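Local structure of LAO/AO transport system kinase (Escherichia coli, 2P67) at residues N55-G60 and H253-F258; I214-Y219 and V237-A242; A88-D93 and Q135-L140; L79-G84 and E117-R122. The protein belongs to the MeaB family of the P-loop NTPase clan, with a parallel beta sheet packed between layers of helices. One frame throughout, in Å; residues are numbered along the deposited sequence. Where two conformers were deposited one is given.

Interaction 1 of 4, residues N55-G60 and H253-F258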
loop_
_atom_site.group_PDB
_atom_site.type_symbol
_atom_site.label_atom_id
_atom_site.label_comp_id
_atom_site.label_asym_id
_atom_site.label_seq_id
_atom_site.Cartn_x
_atom_site.Cartn_y
_atom_site.Cartn_z
ATOM N N ASN A 55 21.081 15.674 12.180
ATOM C CA ASN A 55 20.819 16.169 13.530
ATOM C C ASN A 55 19.776 17.279 13.526
ATOM O O ASN A 55 19.899 18.300 14.221
ATOM C CB ASN A 55 22.122 16.633 14.189
ATOM C CG ASN A 55 22.830 15.493 14.929
ATOM O OD1 ASN A 55 22.340 14.984 15.951
ATOM N ND2 ASN A 55 23.965 15.077 14.403
ATOM N N THR A 56 18.737 17.056 12.733
ATOM C CA THR A 56 17.676 18.030 12.522
ATOM C C THR A 56 16.338 17.289 12.672
ATOM O O THR A 56 16.168 16.197 12.133
ATOM C CB THR A 56 17.801 18.639 11.115
ATOM O OG1 THR A 56 19.059 19.320 11.007
ATOM C CG2 THR A 56 16.652 19.622 10.825
ATOM N N LEU A 57 15.409 17.874 13.426
ATOM C CA LEU A 57 14.053 17.336 13.484
ATOM C C LEU A 57 13.348 17.636 12.151
ATOM O O LEU A 57 13.189 18.804 11.780
ATOM C CB LEU A 57 13.286 17.951 14.658
ATOM C CG LEU A 57 11.808 17.559 14.834
ATOM C CD1 LEU A 57 11.617 16.049 15.010
ATOM C CD2 LEU A 57 11.175 18.353 15.963
ATOM N N ARG A 58 12.945 16.579 11.452
ATOM C CA ARG A 58 12.306 16.701 10.132
ATOM C C ARG A 58 10.805 16.513 10.312
ATOM O O ARG A 58 10.353 15.443 10.741
ATOM C CB ARG A 58 12.857 15.636 9.188
ATOM C CG ARG A 58 14.384 15.730 8.953
ATOM C CD ARG A 58 14.935 14.377 8.475
ATOM N NE ARG A 58 14.416 13.947 7.169
ATOM C CZ ARG A 58 15.037 14.127 5.998
ATOM N NH1 ARG A 58 16.202 14.794 5.922
ATOM N NH2 ARG A 58 14.477 13.665 4.881
ATOM N N LEU A 59 10.048 17.559 10.020
ATOM C CA LEU A 59 8.593 17.494 10.146
ATOM C C LEU A 59 7.903 17.563 8.794
ATOM O O LEU A 59 8.329 18.331 7.914
ATOM C CB LEU A 59 8.084 18.655 11.017
ATOM C CG LEU A 59 8.668 18.771 12.428
ATOM C CD1 LEU A 59 8.089 20.008 13.134
ATOM C CD2 LEU A 59 8.403 17.512 13.250
ATOM N N GLY A 60 6.820 16.800 8.634
ATOM C CA GLY A 60 5.979 16.942 7.461
ATOM C C GLY A 60 4.649 17.511 7.887
ATOM O O GLY A 60 4.065 17.088 8.914
ATOM N N HIS A 253 4.371 20.550 21.944
ATOM C CA HIS A 253 4.576 19.628 23.034
ATOM C C HIS A 253 4.265 18.172 22.674
ATOM O O HIS A 253 4.959 17.269 23.115
ATOM C CB HIS A 253 3.809 20.105 24.257
ATOM C CG HIS A 253 4.401 21.346 24.842
ATOM N ND1 HIS A 253 3.676 22.251 25.588
ATOM C CD2 HIS A 253 5.655 21.849 24.746
ATOM C CE1 HIS A 253 4.472 23.242 25.957
ATOM N NE2 HIS A 253 5.676 23.025 25.453
ATOM N N ALA A 254 3.244 17.968 21.856
ATOM C CA ALA A 254 2.908 16.631 21.388
ATOM C C ALA A 254 4.002 16.089 20.467
ATOM O O ALA A 254 4.332 14.908 20.523
ATOM C CB ALA A 254 1.559 16.623 20.687
ATOM N N ILE A 255 4.539 16.952 19.604
ATOM C CA ILE A 255 5.664 16.580 18.741
ATOM C C ILE A 255 6.870 16.157 19.574
ATOM O O ILE A 255 7.515 15.154 19.264
ATOM C CB ILE A 255 6.025 17.707 17.720
ATOM C CG1 ILE A 255 4.890 17.845 16.694
ATOM C CG2 ILE A 255 7.368 17.386 16.989
ATOM C CD1 ILE A 255 4.801 19.178 15.936
ATOM N N ILE A 256 7.172 16.913 20.625
ATOM C CA ILE A 256 8.256 16.543 21.542
ATOM C C ILE A 256 7.974 15.175 22.198
ATOM O O ILE A 256 8.859 14.335 22.270
ATOM C CB ILE A 256 8.535 17.656 22.585
ATOM C CG1 ILE A 256 9.108 18.888 21.875
ATOM C CG2 ILE A 256 9.512 17.150 23.665
ATOM C CD1 ILE A 256 9.076 20.145 22.713
ATOM N N ASP A 257 6.730 14.952 22.630
ATOM C CA ASP A 257 6.299 13.667 23.197
ATOM C C ASP A 257 6.502 12.506 22.203
ATOM O O ASP A 257 6.969 11.419 22.567
ATOM C CB ASP A 257 4.819 13.751 23.626
ATOM C CG ASP A 257 4.604 14.561 24.912
ATOM O OD1 ASP A 257 5.593 14.903 25.620
ATOM O OD2 ASP A 257 3.426 14.870 25.212
ATOM N N PHE A 258 6.164 12.754 20.939
ATOM C CA PHE A 258 6.424 11.794 19.853
ATOM C C PHE A 258 7.924 11.454 19.762
ATOM O O PHE A 258 8.302 10.277 19.719
ATOM C CB PHE A 258 5.904 12.363 18.510
ATOM C CG PHE A 258 6.254 11.509 17.301
ATOM C CD1 PHE A 258 5.370 10.514 16.850
ATOM C CD2 PHE A 258 7.464 11.711 16.604
ATOM C CE1 PHE A 258 5.678 9.709 15.728
ATOM C CE2 PHE A 258 7.786 10.901 15.484
ATOM C CZ PHE A 258 6.883 9.911 15.038
#
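Leu57 and Leu59 meet Ile255 through methyl groups alone. The two leucines are on strand 57-63, near the middle of the parallel sheet. Ile255 is on helix 248-264, which packs against one face of that sheet. The apolar contacts converge on one atom, Ile255 CG2. With CG1 beside the backbone N (chi1 -68°), CG2 lies anti to that N and faces the strand. Leu59 CD2 comes to 3.9 Å from Ile255 CG2, and these two side chains reach toward each other tip to tip. The bond from CA to CB of Leu59 runs across the line to the helix, but the outer part of the side chain nears it. In Leu57 that bond already heads for the helix, and Leu57 CD2 lies 4.1 Å from Ile255 CG2, the two side chains slanting past each other. The closest CA atoms, those of Leu59 and Ile255, are 9.1 Å apart. Ile255 also touches Ile174 of strand 172-177, next to strand 57-63 in the sheet.

Polar interactions belong to the surroundings. Arg58, between the leucines, turns to the other face of the sheet and forms a salt bridge with Glu145. On the helix, Asp257 pairs with Arg236.

No hydrogen bond or charge pair crosses between the two segments. All three touching residues are buried, so the contact is held by dispersion and by exclusion of water.

Interaction 2 of 4, residues I214-Y219 and V237-A242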
loop_
_atom_site.group_PDB
_atom_site.type_symbol
_atom_site.label_atom_id
_atom_site.label_comp_id
_atom_site.label_asym_id
_atom_site.label_seq_id
_atom_site.Cartn_x
_atom_site.Cartn_y
_atom_site.Cartn_z
ATOM N N ILE A 214 -16.536 17.648 16.950
ATOM C CA ILE A 214 -17.049 16.455 16.283
ATOM C C ILE A 214 -15.994 15.895 15.312
ATOM O O ILE A 214 -15.750 14.684 15.272
ATOM C CB ILE A 214 -18.420 16.736 15.577
ATOM C CG1 ILE A 214 -19.514 16.954 16.651
ATOM C CG2 ILE A 214 -18.825 15.569 14.622
ATOM C CD1 ILE A 214 -20.806 17.580 16.089
ATOM N N ALA A 215 -15.358 16.783 14.548
ATOM C CA ALA A 215 -14.298 16.346 13.641
ATOM C C ALA A 215 -13.120 15.727 14.428
ATOM O O ALA A 215 -12.611 14.654 14.101
ATOM C CB ALA A 215 -13.822 17.529 12.771
ATOM N N ARG A 216 -12.708 16.406 15.487
ATOM C CA ARG A 216 -11.616 15.921 16.316
ATOM C C ARG A 216 -11.963 14.526 16.864
ATOM O O ARG A 216 -11.139 13.603 16.832
ATOM C CB ARG A 216 -11.390 16.907 17.460
ATOM C CG ARG A 216 -10.138 16.583 18.206
ATOM C CD ARG A 216 -10.232 16.882 19.670
ATOM N NE ARG A 216 -9.251 16.010 20.280
ATOM C CZ ARG A 216 -9.521 14.811 20.768
ATOM N NH1 ARG A 216 -8.534 14.094 21.262
ATOM N NH2 ARG A 216 -10.768 14.349 20.804
ATOM N N HIS A 217 -13.195 14.370 17.353
ATOM C CA HIS A 217 -13.652 13.075 17.884
ATOM C C HIS A 217 -13.591 11.940 16.842
ATOM O O HIS A 217 -13.168 10.821 17.156
ATOM C CB HIS A 217 -15.077 13.213 18.417
ATOM C CG HIS A 217 -15.560 12.007 19.148
ATOM N ND1 HIS A 217 -15.283 11.794 20.483
ATOM C CD2 HIS A 217 -16.273 10.935 18.732
ATOM C CE1 HIS A 217 -15.826 10.649 20.862
ATOM N NE2 HIS A 217 -16.426 10.106 19.818
ATOM N N MET A 218 -13.992 12.249 15.610
ATOM C CA MET A 218 -14.067 11.268 14.525
ATOM C C MET A 218 -12.667 10.718 14.202
ATOM O O MET A 218 -12.466 9.496 14.166
ATOM C CB MET A 218 -14.721 11.907 13.279
ATOM C CG MET A 218 -14.790 10.949 12.078
ATOM S SD MET A 218 -15.406 11.768 10.585
ATOM C CE MET A 218 -14.165 12.981 10.254
ATOM N N TYR A 219 -11.700 11.612 13.983
ATOM C CA TYR A 219 -10.310 11.182 13.726
ATOM C C TYR A 219 -9.763 10.366 14.878
ATOM O O TYR A 219 -9.089 9.348 14.682
ATOM C CB TYR A 219 -9.393 12.385 13.436
ATOM C CG TYR A 219 -9.630 12.898 12.048
ATOM C CD1 TYR A 219 -9.042 12.261 10.949
ATOM C CD2 TYR A 219 -10.463 13.990 11.815
ATOM C CE1 TYR A 219 -9.276 12.701 9.653
ATOM C CE2 TYR A 219 -10.704 14.436 10.498
ATOM C CZ TYR A 219 -10.103 13.757 9.434
ATOM O OH TYR A 219 -10.297 14.167 8.141
ATOM N N VAL A 237 -4.878 13.557 18.321
ATOM C CA VAL A 237 -5.673 14.475 17.533
ATOM C C VAL A 237 -5.917 15.704 18.405
ATOM O O VAL A 237 -6.535 15.599 19.484
ATOM C CB VAL A 237 -7.019 13.850 17.087
ATOM C CG1 VAL A 237 -7.774 14.796 16.147
ATOM C CG2 VAL A 237 -6.781 12.497 16.401
ATOM N N LEU A 238 -5.417 16.843 17.936
ATOM C CA LEU A 238 -5.490 18.094 18.690
ATOM C C LEU A 238 -6.232 19.159 17.892
ATOM O O LEU A 238 -6.396 19.030 16.695
ATOM C CB LEU A 238 -4.089 18.583 19.073
ATOM C CG LEU A 238 -3.221 17.626 19.903
ATOM C CD1 LEU A 238 -1.916 18.275 20.321
ATOM C CD2 LEU A 238 -3.975 17.128 21.125
ATOM N N THR A 239 -6.705 20.198 18.575
ATOM C CA THR A 239 -7.309 21.330 17.890
ATOM C C THR A 239 -6.541 22.595 18.263
ATOM O O THR A 239 -5.872 22.655 19.314
ATOM C CB THR A 239 -8.793 21.542 18.277
ATOM O OG1 THR A 239 -8.845 22.012 19.631
ATOM C CG2 THR A 239 -9.643 20.239 18.094
ATOM N N CYS A 240 -6.653 23.610 17.406
ATOM C CA CYS A 240 -5.989 24.890 17.648
ATOM C C CYS A 240 -6.727 26.019 16.960
ATOM O O CYS A 240 -7.608 25.786 16.141
ATOM C CB CYS A 240 -4.517 24.857 17.203
ATOM S SG CYS A 240 -4.229 24.610 15.435
ATOM N N SER A 241 -6.394 27.251 17.335
ATOM C CA SER A 241 -6.747 28.409 16.524
ATOM C C SER A 241 -5.458 29.146 16.229
ATOM O O SER A 241 -4.937 29.833 17.104
ATOM C CB SER A 241 -7.708 29.352 17.260
ATOM O OG SER A 241 -8.106 30.405 16.387
ATOM N N ALA A 242 -4.933 28.984 15.016
ATOM C CA ALA A 242 -3.697 29.675 14.637
ATOM C C ALA A 242 -3.872 31.185 14.816
ATOM O O ALA A 242 -3.054 31.833 15.453
ATOM C CB ALA A 242 -3.312 29.354 13.203
#
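Arg216 lies across Val237 and Thr239, joining the helix and the second strand of a beta-alpha-beta unit. The unit runs from strand 198-201 through helix 209-225 to strand 236-239, the last strand of the parallel sheet in this chain. The short helix and strand segments run almost antiparallel, with axes 8.2 Å apart.

The arginine leaves the helix with CG anti to the backbone N (chi1 -170°). Its CB already touches Thr239, 3.8 Å from CG2 of that residue. The next atom, CG, sits between two methyls: Val237 CG1 is 3.6 Å from Arg216 CG, and Thr239 CG2 also touches it. CD stays beside the same threonine methyl. At the polar end, Arg216 NE donates to Val237 O over 2.9 Å. The bond is bent, 131° at the hydrogen, and NE approaches 45° out of the carbonyl plane. Val237 CB lies over one face of the guanidinium. NH1 also comes near Val237 O, but that bond is weak and the position of NH1 is less certain. The same NH1 forms a salt bridge with Glu220, one helical turn on, whose details are equally doubtful.

Thr239 uses its methyl here; its OG1 is hydrogen-bonded to Asp204. Further along the helix, Met218 packs on Ile225 of the second subunit. The other branch of the valine completes the contact, with Val237 CG2 4.0 Å from Tyr219 CB.

Interaction 3 of 4, residues A88-D93 and Q135-L140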
loop_
_atom_site.group_PDB
_atom_site.type_symbol
_atom_site.label_atom_id
_atom_site.label_comp_id
_atom_site.label_asym_id
_atom_site.label_seq_id
_atom_site.Cartn_x
_atom_site.Cartn_y
_atom_site.Cartn_z
ATOM N N ALA A 88 13.509 25.892 8.968
ATOM C CA ALA A 88 13.453 26.005 7.510
ATOM C C ALA A 88 12.138 25.381 7.064
ATOM O O ALA A 88 11.687 24.378 7.656
ATOM C CB ALA A 88 14.624 25.264 6.861
ATOM N N VAL A 89 11.531 25.979 6.041
ATOM C CA VAL A 89 10.276 25.475 5.462
ATOM C C VAL A 89 10.486 25.198 3.965
ATOM O O VAL A 89 10.885 26.101 3.208
ATOM C CB VAL A 89 9.116 26.465 5.685
ATOM C CG1 VAL A 89 7.818 25.931 5.053
ATOM C CG2 VAL A 89 8.882 26.663 7.171
ATOM N N ILE A 90 10.254 23.948 3.569
ATOM C CA ILE A 90 10.325 23.536 2.175
ATOM C C ILE A 90 8.879 23.363 1.707
ATOM O O ILE A 90 8.189 22.438 2.132
ATOM C CB ILE A 90 11.129 22.236 2.013
ATOM C CG1 ILE A 90 12.523 22.374 2.675
ATOM C CG2 ILE A 90 11.162 21.791 0.557
ATOM C CD1 ILE A 90 13.369 23.528 2.133
ATOM N N ALA A 91 8.448 24.286 0.859
ATOM C CA ALA A 91 7.061 24.396 0.394
ATOM C C ALA A 91 6.881 23.724 -0.974
ATOM O O ALA A 91 7.236 24.281 -2.018
ATOM C CB ALA A 91 6.645 25.880 0.370
ATOM N N VAL A 92 6.368 22.497 -0.964
ATOM C CA VAL A 92 6.334 21.684 -2.178
ATOM C C VAL A 92 5.042 21.933 -2.949
ATOM O O VAL A 92 3.951 21.956 -2.374
ATOM C CB VAL A 92 6.534 20.179 -1.886
ATOM C CG1 VAL A 92 6.511 19.372 -3.175
ATOM C CG2 VAL A 92 7.861 19.937 -1.112
ATOM N N ASP A 93 5.170 22.150 -4.251
ATOM C CA ASP A 93 3.974 22.352 -5.066
ATOM C C ASP A 93 3.168 21.061 -5.216
ATOM O O ASP A 93 3.752 19.964 -5.288
ATOM C CB ASP A 93 4.319 22.987 -6.420
ATOM C CG ASP A 93 3.932 24.447 -6.471
ATOM O OD1 ASP A 93 2.992 24.787 -7.231
ATOM O OD2 ASP A 93 4.521 25.252 -5.713
ATOM N N GLN A 135 12.724 13.877 -4.969
ATOM C CA GLN A 135 14.187 13.909 -4.835
ATOM C C GLN A 135 14.650 15.334 -4.500
ATOM O O GLN A 135 15.510 15.526 -3.652
ATOM C CB GLN A 135 14.907 13.379 -6.096
ATOM C CG GLN A 135 16.417 13.555 -6.023
ATOM C CD GLN A 135 17.190 12.911 -7.166
ATOM O OE1 GLN A 135 16.768 11.900 -7.736
ATOM N NE2 GLN A 135 18.354 13.488 -7.488
ATOM N N ARG A 136 14.059 16.326 -5.162
ATOM C CA ARG A 136 14.417 17.723 -4.940
ATOM C C ARG A 136 14.166 18.192 -3.500
ATOM O O ARG A 136 15.044 18.818 -2.887
ATOM C CB ARG A 136 13.675 18.620 -5.952
ATOM C CG ARG A 136 14.100 20.097 -5.945
ATOM C CD ARG A 136 15.639 20.326 -6.012
ATOM N NE ARG A 136 16.338 19.446 -6.955
ATOM C CZ ARG A 136 16.295 19.557 -8.286
ATOM N NH1 ARG A 136 15.575 20.519 -8.870
ATOM N NH2 ARG A 136 16.970 18.686 -9.045
ATOM N N ALA A 137 12.983 17.874 -2.963
ATOM C CA ALA A 137 12.654 18.204 -1.577
ATOM C C ALA A 137 13.685 17.615 -0.627
ATOM O O ALA A 137 14.157 18.310 0.274
ATOM C CB ALA A 137 11.227 17.717 -1.219
ATOM N N ARG A 138 14.024 16.337 -0.834
ATOM C CA ARG A 138 15.006 15.660 0.002
ATOM C C ARG A 138 16.377 16.341 -0.034
ATOM O O ARG A 138 17.013 16.524 1.016
ATOM C CB ARG A 138 15.139 14.189 -0.384
ATOM C CG ARG A 138 13.967 13.323 0.030
ATOM C CD ARG A 138 14.197 11.882 -0.368
ATOM N NE ARG A 138 12.927 11.171 -0.457
ATOM C CZ ARG A 138 12.447 10.304 0.431
ATOM N NH1 ARG A 138 13.145 9.990 1.526
ATOM N NH2 ARG A 138 11.252 9.738 0.199
ATOM N N GLU A 139 16.844 16.687 -1.232
ATOM C CA GLU A 139 18.140 17.352 -1.355
ATOM C C GLU A 139 18.150 18.741 -0.666
ATOM O O GLU A 139 19.112 19.102 0.028
ATOM C CB GLU A 139 18.571 17.413 -2.828
ATOM C CG GLU A 139 18.796 16.013 -3.392
ATOM C CD GLU A 139 19.075 15.988 -4.872
ATOM O OE1 GLU A 139 18.731 16.972 -5.580
ATOM O OE2 GLU A 139 19.646 14.965 -5.313
ATOM N N LEU A 140 17.074 19.508 -0.834
ATOM C CA LEU A 140 16.992 20.803 -0.190
ATOM C C LEU A 140 16.972 20.645 1.339
ATOM O O LEU A 140 17.578 21.441 2.041
ATOM C CB LEU A 140 15.763 21.558 -0.669
ATOM C CG LEU A 140 15.670 21.878 -2.175
ATOM C CD1 LEU A 140 14.441 22.743 -2.392
ATOM C CD2 LEU A 140 16.908 22.606 -2.700
#
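The torsions of Ile90 and Val92 decide which of their branches touch the helix at Ala137 and Leu140; the backbone already directs both side chains at it. In Ile90, CG1 stands beside the backbone N (chi1 -53°) and the chain bends again at chi2. CD1 therefore ends near Leu140, 4.2 Å from its CB, and the two side chains meet at a slant. The other branch of Ile90 faces the alanine: CG2 is 4.4 Å from Ala137 CB. In Val92, CG1 lies anti to the backbone N (chi1 -179°), and CG2 meets the helix, 4.0 Å from Ala137 CB. One alanine methyl is thus shared by two strand residues.

The small side chain of Ala137 is consistent with the 6.9 Å between its CA and that of Ile90. The segment axes are 9.6 Å apart, ordinary for a helix on a sheet, and nearly antiparallel. Val124 of the edge strand touches Ile90, Val92 and Leu140, extending the apolar layer.

The side-chain polar bonds within the segments are on the helix. Gln135 NE2 donates to Glu139 OE2 over 2.9 Å, coming from above the carboxylate plane. Arg136 NE is a long 3.7 Å from Glu139 OE1, which sits in plane at the guanidinium edge. OE1 also forms a salt bridge with Arg317 of the second subunit, so this helix takes part in the dimer contact.

Helix 133-146 connects strands 119-124 and 151-157 and packs over strand 87-92, which lies between them. This is a beta-alpha-beta crossover that skips one strand, as expected in the alpha/beta sheet of a P-loop NTPase.

Interaction 4 of 4, residues L79-G84 and E117-R122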
loop_
_atom_site.group_PDB
_atom_site.type_symbol
_atom_site.label_atom_id
_atom_site.label_comp_id
_atom_site.label_asym_id
_atom_site.label_seq_id
_atom_site.Cartn_x
_atom_site.Cartn_y
_atom_site.Cartn_z
ATOM N N LEU A 79 6.452 30.197 16.971
ATOM C CA LEU A 79 6.665 29.538 18.274
ATOM C C LEU A 79 8.059 28.927 18.394
ATOM O O LEU A 79 8.732 29.088 19.417
ATOM C CB LEU A 79 5.591 28.467 18.530
ATOM C CG LEU A 79 5.628 27.656 19.832
ATOM C CD1 LEU A 79 4.248 27.142 20.107
ATOM C CD2 LEU A 79 6.596 26.507 19.798
ATOM N N LEU A 80 8.494 28.215 17.356
ATOM C CA LEU A 80 9.805 27.560 17.362
ATOM C C LEU A 80 10.918 28.595 17.472
ATOM O O LEU A 80 11.888 28.384 18.194
ATOM C CB LEU A 80 10.007 26.708 16.102
ATOM C CG LEU A 80 9.064 25.507 15.965
ATOM C CD1 LEU A 80 9.157 24.832 14.569
ATOM C CD2 LEU A 80 9.352 24.521 17.055
ATOM N N ILE A 81 10.749 29.711 16.773
ATOM C CA ILE A 81 11.750 30.781 16.798
ATOM C C ILE A 81 11.822 31.418 18.187
ATOM O O ILE A 81 12.918 31.647 18.712
ATOM C CB ILE A 81 11.508 31.819 15.691
ATOM C CG1 ILE A 81 11.871 31.211 14.329
ATOM C CG2 ILE A 81 12.337 33.099 15.932
ATOM C CD1 ILE A 81 11.165 31.844 13.190
ATOM N N ARG A 82 10.665 31.664 18.789
ATOM C CA ARG A 82 10.614 32.105 20.188
ATOM C C ARG A 82 11.333 31.156 21.134
ATOM O O ARG A 82 11.920 31.604 22.113
ATOM C CB ARG A 82 9.177 32.323 20.648
ATOM C CG ARG A 82 8.646 33.699 20.322
ATOM C CD ARG A 82 7.247 33.887 20.864
ATOM N NE ARG A 82 6.269 33.783 19.785
ATOM C CZ ARG A 82 5.311 32.871 19.696
ATOM N NH1 ARG A 82 4.500 32.896 18.658
ATOM N NH2 ARG A 82 5.134 31.963 20.639
ATOM N N GLU A 83 11.302 29.852 20.845
ATOM C CA GLU A 83 12.033 28.856 21.639
ATOM C C GLU A 83 13.541 28.922 21.381
ATOM O O GLU A 83 14.302 28.131 21.937
ATOM C CB GLU A 83 11.542 27.430 21.340
ATOM C CG GLU A 83 10.100 27.112 21.780
ATOM C CD GLU A 83 9.938 26.971 23.289
ATOM O OE1 GLU A 83 10.781 26.309 23.941
ATOM O OE2 GLU A 83 8.951 27.520 23.823
ATOM N N GLY A 84 13.956 29.839 20.511
ATOM C CA GLY A 84 15.361 29.992 20.129
ATOM C C GLY A 84 15.845 28.991 19.082
ATOM O O GLY A 84 17.046 28.720 18.996
ATOM N N GLU A 117 14.592 36.306 10.901
ATOM C CA GLU A 117 15.948 35.985 10.413
ATOM C C GLU A 117 16.370 34.547 10.750
ATOM O O GLU A 117 17.247 33.977 10.091
ATOM C CB GLU A 117 16.978 36.996 10.953
ATOM C CG GLU A 117 16.780 38.423 10.418
ATOM C CD GLU A 117 17.755 39.435 11.018
ATOM O OE1 GLU A 117 18.443 39.108 12.018
ATOM O OE2 GLU A 117 17.827 40.567 10.481
ATOM N N ALA A 118 15.727 33.971 11.769
ATOM C CA ALA A 118 15.985 32.589 12.175
ATOM C C ALA A 118 15.136 31.589 11.383
ATOM O O ALA A 118 15.148 30.391 11.678
ATOM C CB ALA A 118 15.771 32.420 13.696
ATOM N N ALA A 119 14.402 32.086 10.384
ATOM C CA ALA A 119 13.675 31.211 9.456
ATOM C C ALA A 119 14.239 31.258 8.016
ATOM O O ALA A 119 15.064 32.130 7.664
ATOM C CB ALA A 119 12.186 31.514 9.485
ATOM N N PHE A 120 13.813 30.304 7.191
ATOM C CA PHE A 120 14.262 30.217 5.807
ATOM C C PHE A 120 13.153 29.469 5.066
ATOM O O PHE A 120 12.856 28.326 5.409
ATOM C CB PHE A 120 15.590 29.433 5.736
ATOM C CG PHE A 120 16.272 29.489 4.388
ATOM C CD1 PHE A 120 17.286 30.427 4.142
ATOM C CD2 PHE A 120 15.920 28.596 3.372
ATOM C CE1 PHE A 120 17.929 30.494 2.891
ATOM C CE2 PHE A 120 16.558 28.644 2.124
ATOM C CZ PHE A 120 17.573 29.614 1.881
ATOM N N ILE A 121 12.562 30.102 4.056
ATOM C CA ILE A 121 11.458 29.500 3.299
ATOM C C ILE A 121 11.827 29.313 1.816
ATOM O O ILE A 121 12.247 30.273 1.166
ATOM C CB ILE A 121 10.157 30.367 3.413
ATOM C CG1 ILE A 121 9.801 30.645 4.875
ATOM C CG2 ILE A 121 8.993 29.690 2.672
ATOM C CD1 ILE A 121 8.987 31.923 5.081
ATOM N N ARG A 122 11.662 28.100 1.281
ATOM C CA ARG A 122 11.997 27.822 -0.123
ATOM C C ARG A 122 10.935 26.943 -0.794
ATOM O O ARG A 122 10.592 25.890 -0.260
ATOM C CB ARG A 122 13.371 27.139 -0.206
ATOM C CG ARG A 122 13.931 26.994 -1.621
ATOM C CD ARG A 122 14.488 28.323 -2.155
ATOM N NE ARG A 122 15.068 28.114 -3.481
ATOM C CZ ARG A 122 16.217 28.648 -3.905
ATOM N NH1 ARG A 122 16.640 28.360 -5.130
ATOM N NH2 ARG A 122 16.955 29.442 -3.114
#
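The CA atoms of Ile81 and Ala118 are 6.5 Å apart where helix 69-82, closing in a Schellman motif with Gly84 at positive phi and Gly84 N donating to Ile81 O over 2.8 Å, meets the chain just ahead of edge strand 119-124.

Ile81 supplies the whole helix side of the contact. Both of its branches at CB face the same methyl: CG1 lies 4.1 Å from Ala118 CB, and CG2 lies 4.2 Å from that CB. With CG1 anti to the carbonyl carbon (chi1 -72°) and the chain extended beyond it, CD1 carries on past Ala118 to the next residue. There CD1 comes to 3.9 Å from Ala119 CB. One isoleucine thus spans two successive alanines. Val87 of the neighbouring strand, together with Leu113 and Ala116 of the preceding loop, also touches Ile81.

The helix probably follows the P-loop, and this contact lies at its far, C-terminal end. No hydrogen bond or salt bridge joins the two segments. Ala119 is buried, but Ile81 and Ala118 are partly exposed. The chemistry is therefore that of a small apolar seam near the sheet's edge, without a polar bond to fix its direction.

In the fold
All four contacts join helices to one seven-stranded parallel sheet. Interaction 1 sits at its middle strand, interaction 2 at one edge, interaction 4 at the other, and interaction 3 one strand in from there. Helices 69-82 and 248-264 pack on one face; helices 133-146 and 209-225 pack on the other. Along the chain, interaction 1 encloses the rest. Interactions 3 and 4 interleave, and interaction 2 follows. Centres of interactions 2 and 3 are about 27 Å apart. Interactions 3 and 4 touch through probable hydrogen bonds between strands 87-92 and 119-124; interactions 1 and 2 touch where Ala254 packs on Leu238. Together they place helices on both faces, as in the core of a P-loop NTPase.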